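Local coordinates for pectate lyase/Amb allergen (Acidovorax citrulli, PDB 4HWV), which probably cleaves pectate, the polygalacturonate of plant cell walls, as a secreted, calcium-binding polysaccharide lyase of family 1, at residues Leu322-Asn333 with Gly344-Asn355. Residues are numbered along the deposited sequence; the frame is centred on the assembly and turned at random.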
loop_
_atom_site.group_PDB
_atom_site.type_symbol
_atom_site.label_atom_id
_atom_site.label_comp_id
_atom_site.label_asym_id
_atom_site.label_seq_id
_atom_site.Cartn_x
_atom_site.Cartn_y
_atom_site.Cartn_z
ATOM N N LEU A 322 -6.642 -32.754 -1.032
ATOM C CA LEU A 322 -6.371 -31.592 -1.880
ATOM C C LEU A 322 -7.385 -31.433 -3.019
ATOM O O LEU A 322 -7.048 -30.929 -4.100
ATOM C CB LEU A 322 -4.927 -31.599 -2.399
ATOM C CG LEU A 322 -3.851 -31.861 -1.334
ATOM C CD1 LEU A 322 -2.475 -31.900 -2.000
ATOM C CD2 LEU A 322 -3.866 -30.844 -0.173
ATOM N N LYS A 323 -8.632 -31.813 -2.758
ATOM C CA LYS A 323 -9.690 -31.562 -3.726
ATOM C C LYS A 323 -10.171 -30.128 -3.573
ATOM O O LYS A 323 -10.722 -29.759 -2.524
ATOM C CB LYS A 323 -10.847 -32.537 -3.514
ATOM C CG LYS A 323 -10.464 -33.977 -3.870
ATOM C CD LYS A 323 -11.564 -34.949 -3.439
ATOM C CE LYS A 323 -11.358 -36.390 -3.931
ATOM N NZ LYS A 323 -10.089 -36.951 -3.409
ATOM N N VAL A 324 -9.939 -29.310 -4.604
ATOM C CA VAL A 324 -10.197 -27.875 -4.520
ATOM C C VAL A 324 -10.892 -27.409 -5.799
ATOM O O VAL A 324 -10.510 -27.809 -6.915
ATOM C CB VAL A 324 -8.884 -27.061 -4.357
ATOM C CG1 VAL A 324 -9.192 -25.588 -4.141
ATOM C CG2 VAL A 324 -8.066 -27.601 -3.204
ATOM N N THR A 325 -11.929 -26.585 -5.639
ATOM C CA THR A 325 -12.597 -25.939 -6.762
ATOM C C THR A 325 -12.400 -24.430 -6.674
ATOM O O THR A 325 -12.634 -23.837 -5.617
ATOM C CB THR A 325 -14.103 -26.205 -6.713
ATOM O OG1 THR A 325 -14.351 -27.625 -6.694
ATOM C CG2 THR A 325 -14.798 -25.550 -7.900
ATOM N N PHE A 326 -11.981 -23.819 -7.776
ATOM C CA PHE A 326 -11.913 -22.349 -7.895
ATOM C C PHE A 326 -12.891 -21.922 -8.984
ATOM O O PHE A 326 -12.736 -22.324 -10.138
ATOM C CB PHE A 326 -10.538 -21.869 -8.403
ATOM C CG PHE A 326 -9.389 -22.029 -7.441
ATOM C CD1 PHE A 326 -8.697 -23.241 -7.349
ATOM C CD2 PHE A 326 -8.938 -20.933 -6.710
ATOM C CE1 PHE A 326 -7.581 -23.369 -6.523
ATOM C CE2 PHE A 326 -7.820 -21.054 -5.876
ATOM C CZ PHE A 326 -7.138 -22.281 -5.788
ATOM N N HIS A 327 -13.859 -21.066 -8.660
ATOM C CA HIS A 327 -14.707 -20.528 -9.712
ATOM C C HIS A 327 -15.193 -19.122 -9.418
ATOM O O HIS A 327 -15.421 -18.755 -8.260
ATOM C CB HIS A 327 -15.887 -21.469 -10.071
ATOM C CG HIS A 327 -16.979 -21.538 -9.052
ATOM N ND1 HIS A 327 -18.032 -20.648 -9.029
ATOM C CD2 HIS A 327 -17.214 -22.427 -8.059
ATOM C CE1 HIS A 327 -18.874 -20.989 -8.063
ATOM N NE2 HIS A 327 -18.397 -22.063 -7.455
ATOM N N GLY A 328 -15.347 -18.342 -10.485
ATOM C CA GLY A 328 -15.887 -17.002 -10.376
ATOM C C GLY A 328 -14.937 -16.006 -9.749
ATOM O O GLY A 328 -15.345 -14.919 -9.348
ATOM N N ASN A 329 -13.655 -16.359 -9.654
ATOM C CA ASN A 329 -12.703 -15.464 -9.009
ATOM C C ASN A 329 -12.057 -14.511 -9.996
ATOM O O ASN A 329 -11.925 -14.822 -11.190
ATOM C CB ASN A 329 -11.601 -16.265 -8.301
ATOM C CG ASN A 329 -12.156 -17.248 -7.278
ATOM O OD1 ASN A 329 -12.662 -16.850 -6.231
ATOM N ND2 ASN A 329 -12.062 -18.540 -7.581
ATOM N N HIS A 330 -11.654 -13.354 -9.475
ATOM C CA HIS A 330 -10.816 -12.407 -10.191
ATOM C C HIS A 330 -9.395 -12.603 -9.660
ATOM O O HIS A 330 -9.137 -12.371 -8.481
ATOM C CB HIS A 330 -11.312 -10.990 -9.918
ATOM C CG HIS A 330 -10.731 -9.942 -10.818
ATOM N ND1 HIS A 330 -11.028 -8.608 -10.652
ATOM C CD2 HIS A 330 -9.928 -10.021 -11.912
ATOM C CE1 HIS A 330 -10.410 -7.902 -11.584
ATOM N NE2 HIS A 330 -9.732 -8.733 -12.359
ATOM N N PHE A 331 -8.497 -13.072 -10.535
ATOM C CA PHE A 331 -7.090 -13.290 -10.206
ATOM C C PHE A 331 -6.321 -12.139 -10.859
ATOM O O PHE A 331 -5.949 -12.225 -12.033
ATOM C CB PHE A 331 -6.602 -14.613 -10.803
ATOM C CG PHE A 331 -7.280 -15.861 -10.256
ATOM C CD1 PHE A 331 -7.423 -16.095 -8.878
ATOM C CD2 PHE A 331 -7.715 -16.834 -11.135
ATOM C CE1 PHE A 331 -8.007 -17.276 -8.423
ATOM C CE2 PHE A 331 -8.293 -18.026 -10.687
ATOM C CZ PHE A 331 -8.418 -18.258 -9.333
ATOM N N GLN A 332 -6.105 -11.056 -10.113
ATOM C CA GLN A 332 -5.588 -9.812 -10.685
ATOM C C GLN A 332 -4.212 -9.474 -10.134
ATOM O O GLN A 332 -4.011 -9.490 -8.923
ATOM C CB GLN A 332 -6.567 -8.671 -10.384
ATOM C CG GLN A 332 -6.142 -7.330 -10.960
ATOM C CD GLN A 332 -7.132 -6.223 -10.679
ATOM O OE1 GLN A 332 -7.909 -6.289 -9.735
ATOM N NE2 GLN A 332 -7.084 -5.178 -11.488
ATOM N N ASN A 333 -3.264 -9.167 -11.010
ATOM C CA ASN A 333 -1.928 -8.792 -10.549
ATOM C C ASN A 333 -1.336 -9.830 -9.608
ATOM O O ASN A 333 -0.761 -9.485 -8.567
ATOM C CB ASN A 333 -1.928 -7.418 -9.869
ATOM C CG ASN A 333 -2.430 -6.331 -10.764
ATOM O OD1 ASN A 333 -2.501 -6.487 -11.987
ATOM N ND2 ASN A 333 -2.798 -5.217 -10.163
ATOM N N GLY A 344 -3.695 -33.131 -5.885
ATOM C CA GLY A 344 -5.138 -32.969 -5.789
ATOM C C GLY A 344 -5.887 -32.962 -7.114
ATOM O O GLY A 344 -5.306 -32.747 -8.187
ATOM N N MET A 345 -7.194 -33.199 -7.029
ATOM C CA MET A 345 -8.118 -33.036 -8.154
ATOM C C MET A 345 -8.689 -31.630 -8.072
ATOM O O MET A 345 -9.528 -31.338 -7.221
ATOM C CB MET A 345 -9.213 -34.100 -8.092
ATOM C CG MET A 345 -8.602 -35.510 -8.139
ATOM S SD MET A 345 -9.669 -36.807 -7.497
ATOM C CE MET A 345 -10.789 -36.823 -8.845
ATOM N N VAL A 346 -8.185 -30.746 -8.921
ATOM C CA VAL A 346 -8.475 -29.317 -8.810
ATOM C C VAL A 346 -9.181 -28.812 -10.069
ATOM O O VAL A 346 -8.710 -29.015 -11.195
ATOM C CB VAL A 346 -7.191 -28.522 -8.555
ATOM C CG1 VAL A 346 -7.444 -27.017 -8.558
ATOM C CG2 VAL A 346 -6.584 -28.955 -7.226
ATOM N N HIS A 347 -10.342 -28.194 -9.857
ATOM C CA HIS A 347 -11.194 -27.698 -10.925
ATOM C C HIS A 347 -11.152 -26.176 -10.901
ATOM O O HIS A 347 -11.450 -25.577 -9.871
ATOM C CB HIS A 347 -12.615 -28.222 -10.659
ATOM C CG HIS A 347 -13.630 -27.888 -11.708
ATOM N ND1 HIS A 347 -14.980 -27.926 -11.432
ATOM C CD2 HIS A 347 -13.521 -27.569 -13.024
ATOM C CE1 HIS A 347 -15.664 -27.658 -12.527
ATOM N NE2 HIS A 347 -14.806 -27.421 -13.508
ATOM N N LEU A 348 -10.778 -25.558 -12.019
ATOM C CA LEU A 348 -10.797 -24.088 -12.121
ATOM C C LEU A 348 -11.730 -23.744 -13.262
ATOM O O LEU A 348 -11.460 -24.095 -14.407
ATOM C CB LEU A 348 -9.405 -23.508 -12.426
ATOM C CG LEU A 348 -8.326 -23.866 -11.397
ATOM C CD1 LEU A 348 -7.468 -25.025 -11.896
ATOM C CD2 LEU A 348 -7.483 -22.646 -11.021
ATOM N N TYR A 349 -12.849 -23.102 -12.951
ATOM C CA TYR A 349 -13.765 -22.704 -14.005
ATOM C C TYR A 349 -14.277 -21.283 -13.853
ATOM O O TYR A 349 -14.471 -20.803 -12.746
ATOM C CB TYR A 349 -14.934 -23.698 -14.166
ATOM C CG TYR A 349 -15.980 -23.780 -13.066
ATOM C CD1 TYR A 349 -15.800 -24.598 -11.950
ATOM C CD2 TYR A 349 -17.194 -23.095 -13.176
ATOM C CE1 TYR A 349 -16.793 -24.713 -10.983
ATOM C CE2 TYR A 349 -18.175 -23.197 -12.200
ATOM C CZ TYR A 349 -17.969 -24.005 -11.117
ATOM O OH TYR A 349 -18.952 -24.106 -10.141
ATOM N N ASN A 350 -14.452 -20.600 -14.981
ATOM C CA ASN A 350 -15.054 -19.267 -14.965
ATOM C C ASN A 350 -14.323 -18.314 -14.020
ATOM O O ASN A 350 -14.952 -17.592 -13.240
ATOM C CB ASN A 350 -16.545 -19.311 -14.588
ATOM C CG ASN A 350 -17.433 -19.941 -15.658
ATOM O OD1 ASN A 350 -18.484 -20.460 -15.321
ATOM N ND2 ASN A 350 -17.056 -19.836 -16.947
ATOM N N ASN A 351 -12.997 -18.323 -14.086
ATOM C CA ASN A 351 -12.209 -17.296 -13.412
ATOM C C ASN A 351 -11.697 -16.290 -14.439
ATOM O O ASN A 351 -11.585 -16.611 -15.625
ATOM C CB ASN A 351 -11.030 -17.925 -12.672
ATOM C CG ASN A 351 -11.474 -18.960 -11.680
ATOM O OD1 ASN A 351 -12.022 -18.632 -10.620
ATOM N ND2 ASN A 351 -11.291 -20.230 -12.031
ATOM N N TYR A 352 -11.432 -15.071 -13.978
ATOM C CA TYR A 352 -10.863 -14.022 -14.817
ATOM C C TYR A 352 -9.476 -13.690 -14.291
ATOM O O TYR A 352 -9.331 -13.173 -13.177
ATOM C CB TYR A 352 -11.743 -12.774 -14.767
ATOM C CG TYR A 352 -11.192 -11.574 -15.503
ATOM C CD1 TYR A 352 -10.443 -11.716 -16.667
ATOM C CD2 TYR A 352 -11.459 -10.291 -15.057
ATOM C CE1 TYR A 352 -9.955 -10.610 -17.343
ATOM C CE2 TYR A 352 -10.971 -9.178 -15.726
ATOM C CZ TYR A 352 -10.224 -9.351 -16.872
ATOM O OH TYR A 352 -9.758 -8.253 -17.562
ATOM N N TYR A 353 -8.464 -14.005 -15.096
ATOM C CA TYR A 353 -7.080 -13.656 -14.812
ATOM C C TYR A 353 -6.762 -12.358 -15.527
ATOM O O TYR A 353 -7.031 -12.223 -16.723
ATOM C CB TYR A 353 -6.155 -14.722 -15.370
ATOM C CG TYR A 353 -6.255 -16.097 -14.752
ATOM C CD1 TYR A 353 -7.259 -17.004 -15.129
ATOM C CD2 TYR A 353 -5.306 -16.520 -13.827
ATOM C CE1 TYR A 353 -7.302 -18.285 -14.578
ATOM C CE2 TYR A 353 -5.347 -17.785 -13.273
ATOM C CZ TYR A 353 -6.333 -18.671 -13.656
ATOM O OH TYR A 353 -6.372 -19.934 -13.113
ATOM N N GLU A 354 -6.154 -11.423 -14.811
ATOM C CA GLU A 354 -5.872 -10.109 -15.354
ATOM C C GLU A 354 -4.532 -9.609 -14.840
ATOM O O GLU A 354 -4.357 -9.414 -13.629
ATOM C CB GLU A 354 -6.986 -9.127 -14.970
ATOM C CG GLU A 354 -6.787 -7.720 -15.531
ATOM C CD GLU A 354 -7.855 -6.716 -15.111
ATOM O OE1 GLU A 354 -8.670 -7.031 -14.219
ATOM O OE2 GLU A 354 -7.858 -5.604 -15.668
ATOM N N ASN A 355 -3.585 -9.397 -15.750
ATOM C CA ASN A 355 -2.254 -8.943 -15.355
ATOM C C ASN A 355 -1.508 -8.456 -16.589
ATOM O O ASN A 355 -2.059 -8.438 -17.708
ATOM C CB ASN A 355 -1.474 -10.074 -14.650
ATOM C CG ASN A 355 -0.394 -9.552 -13.681
ATOM O OD1 ASN A 355 -0.043 -8.373 -13.709
ATOM N ND2 ASN A 355 0.161 -10.444 -12.855
HETATM O O HOH W 1 0.075 -5.652 -12.907
#
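Two successive coils of the parallel beta-helix meet here, Asn-329 and Asn-351 hydrogen-bonded edge to edge where each coil bends between its two strands. Their amide planes are nearly parallel. Asn-351 OD1 takes two bonds from the neighbouring coil: Asn-329 N at 3.0 Å, and the amide Asn-329 ND2 at 3.0 Å. Its other end, Asn-351 ND2, reaches Phe-326 O at 3.2 Å from above the carbonyl plane, and that oxygen also accepts from Tyr-349 N. Both ends of the buried amide are thus held and its rotation fixed; Asn-329 OD1 continues the row of asparagine amides by accepting from Asn-295 N. On either side of the bend, strand 324-327 runs beside 345-349 and 330-332 beside 352-355, in parallel register with axes 4.7 Å apart. Phe-326, Leu-348 and Val-346 pack on one face of the first strand pair, and Phe-326 CD1 comes 3.9 Å from Leu-348 CD2. Farther along this face Phe-331 CD2 sits over one face of the Tyr-353 ring, 3.3 Å from Tyr-353 CE2, with the two planes oblique. The other face carries more aromatic pairs. His-327 CB sits over the centre of the Tyr-349 ring, 3.3 Å from its centroid, because both residues turn CG between backbone N and carbonyl carbon (chi1 73° and 69°); the imidazole itself is slid toward Tyr-349 OH. His-330 and Tyr-352 lie nearly parallel but barely overlap, covered by helix 470-477. His-330 has CG anti to N (chi1 -168°), and its NE2 donates a hydrogen bond to Glu-354 OE1, 2.7 Å away and in the plane of the imidazole. Such alignment of like residues from coil to coil, asparagine on asparagine and aromatic on aromatic, is characteristic of the right-handed parallel beta-helix of pectate lyases.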